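Local coordinates for protein cell death activator CIDE-3 (PDB 4IKG) that transfers triacylglycerols between lipid droplets in white adipose tissue, driving their fusion into one large droplet and so favouring fat storage, at residues A[44-49]-A[68-73]. Numbering follows the deposited sequence.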
# COMPACT_ATOMS: atom_id res chain seq x y z
N PHE A 44 3.25 8.11 2.61
CA PHE A 44 4.62 8.32 2.17
C PHE A 44 5.35 7.01 1.87
O PHE A 44 6.31 6.99 1.10
CB PHE A 44 5.40 9.12 3.22
CG PHE A 44 6.79 9.50 2.79
CD1 PHE A 44 7.90 8.98 3.45
CD2 PHE A 44 7.00 10.36 1.73
CE1 PHE A 44 9.18 9.32 3.06
CE2 PHE A 44 8.28 10.71 1.33
CZ PHE A 44 9.37 10.19 2.00
N SER A 45 4.88 5.92 2.47
CA SER A 45 5.55 4.63 2.31
C SER A 45 4.56 3.48 2.17
O SER A 45 3.53 3.44 2.84
CB SER A 45 6.49 4.37 3.48
OG SER A 45 7.21 3.16 3.31
N LEU A 46 4.88 2.54 1.28
CA LEU A 46 4.09 1.32 1.15
C LEU A 46 4.80 0.19 1.88
O LEU A 46 6.01 -0.01 1.70
CB LEU A 46 3.88 0.95 -0.31
CG LEU A 46 2.99 -0.27 -0.52
CD1 LEU A 46 1.61 -0.03 0.06
CD2 LEU A 46 2.90 -0.65 -1.99
N VAL A 47 4.07 -0.54 2.70
CA VAL A 47 4.69 -1.57 3.53
C VAL A 47 3.92 -2.88 3.44
O VAL A 47 2.77 -2.91 3.02
CB VAL A 47 4.81 -1.08 4.99
CG1 VAL A 47 3.80 -1.77 5.90
CG2 VAL A 47 6.23 -1.27 5.50
N LEU A 48 4.56 -3.99 3.81
CA LEU A 48 3.87 -5.27 3.88
C LEU A 48 3.11 -5.39 5.21
O LEU A 48 3.65 -5.11 6.27
CB LEU A 48 4.85 -6.43 3.71
CG LEU A 48 5.47 -6.62 2.32
CD1 LEU A 48 6.21 -7.94 2.23
CD2 LEU A 48 4.41 -6.52 1.23
N GLU A 49 1.84 -5.80 5.13
CA GLU A 49 0.99 -5.96 6.31
C GLU A 49 1.47 -7.11 7.19
O GLU A 49 1.18 -7.16 8.38
CB GLU A 49 -0.47 -6.18 5.90
CG GLU A 49 -1.10 -7.50 6.38
CD GLU A 49 -1.70 -7.41 7.77
OE1 GLU A 49 -2.28 -6.35 8.12
OE2 GLU A 49 -1.59 -8.39 8.54
N THR A 68 -1.04 -10.40 -2.15
CA THR A 68 -0.27 -9.71 -1.11
C THR A 68 -1.07 -8.59 -0.46
O THR A 68 -1.58 -7.70 -1.15
CB THR A 68 1.04 -9.12 -1.67
OG1 THR A 68 1.88 -10.18 -2.17
CG2 THR A 68 1.79 -8.36 -0.59
N MET A 69 -1.19 -8.64 0.87
CA MET A 69 -1.88 -7.59 1.60
C MET A 69 -0.91 -6.47 1.96
O MET A 69 0.06 -6.68 2.69
CB MET A 69 -2.53 -8.15 2.87
CG MET A 69 -3.33 -7.13 3.66
SD MET A 69 -4.76 -6.49 2.76
CE MET A 69 -5.72 -7.99 2.56
N PHE A 70 -1.17 -5.27 1.45
CA PHE A 70 -0.32 -4.13 1.73
C PHE A 70 -0.80 -3.33 2.94
O PHE A 70 -1.83 -3.63 3.53
CB PHE A 70 -0.21 -3.21 0.52
CG PHE A 70 0.47 -3.84 -0.66
CD1 PHE A 70 1.85 -3.84 -0.76
CD2 PHE A 70 -0.27 -4.43 -1.67
CE1 PHE A 70 2.47 -4.42 -1.85
CE2 PHE A 70 0.35 -5.01 -2.76
CZ PHE A 70 1.73 -5.01 -2.85
N MET A 71 -0.03 -2.31 3.28
CA MET A 71 -0.35 -1.42 4.39
C MET A 71 0.34 -0.08 4.16
O MET A 71 1.57 -0.00 4.10
CB MET A 71 0.10 -2.04 5.71
CG MET A 71 -0.26 -1.22 6.93
SD MET A 71 -0.63 -2.25 8.36
CE MET A 71 0.01 -1.22 9.68
N VAL A 72 -0.43 0.98 3.99
CA VAL A 72 0.19 2.25 3.70
C VAL A 72 0.61 2.91 4.96
O VAL A 72 -0.10 2.88 5.95
CB VAL A 72 -0.73 3.26 3.03
CG1 VAL A 72 -0.90 2.97 1.58
CG2 VAL A 72 -2.06 3.33 3.76
N LEU A 73 1.76 3.53 4.91
CA LEU A 73 2.18 4.35 6.01
C LEU A 73 2.14 5.80 5.60
O LEU A 73 2.74 6.24 4.63
CB LEU A 73 3.56 3.98 6.48
CG LEU A 73 3.65 3.05 7.65
CD1 LEU A 73 2.36 2.37 8.05
CD2 LEU A 73 4.69 2.04 7.27
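L46 presses against F70 on the helix-covered face of two neighbouring antiparallel strands, 45-48 and 69-73. This is the tightly packed part. With chi1 at -177° and chi2 near 60°, L46 turns CD2 to 3.6 Å from F70 CD1. The second methyl, CD1, lies 3.7 Å from F70 CB. T68 CG2 sits over one face of the F70 ring, offset toward the rim, and also meets L48 CD2 at 3.7 Å. L26, L29 and L30 of helix 26-36 pack on L46, and V33 of the same helix packs on V72.

On the other face, V47 and M71 lie side by side, with V47 CG1 3.7 Å from M71 CB. The L73 side chain runs across that of V47, with CD2 3.9 Å from V47 CB.

The backbones pair through S45 with L73 and V47 with M71. L73 N to S45 O is short (2.7 Å) and nearly straight (171°). M71 N to V47 O is weak. L73 O is gripped twice in its carbonyl plane, by F44 N and S45 N, forming a classic beta bulge.

The ends are more open to solvent. F44 is exposed and loosely placed, and its side chain leads away from strand 69-73. At the other end, E49 N bonds to M69 O at 3.1 Å. E49, though partly exposed, still packs closely on M69, CG to CG at 3.5 Å, while its carboxylate makes a salt bridge with R15.

Strand 69-73 lies between 7-11 and 45-48 in a mixed sheet with a helix packed on one face, the ubiquitin-like fold of the CIDE-N domain.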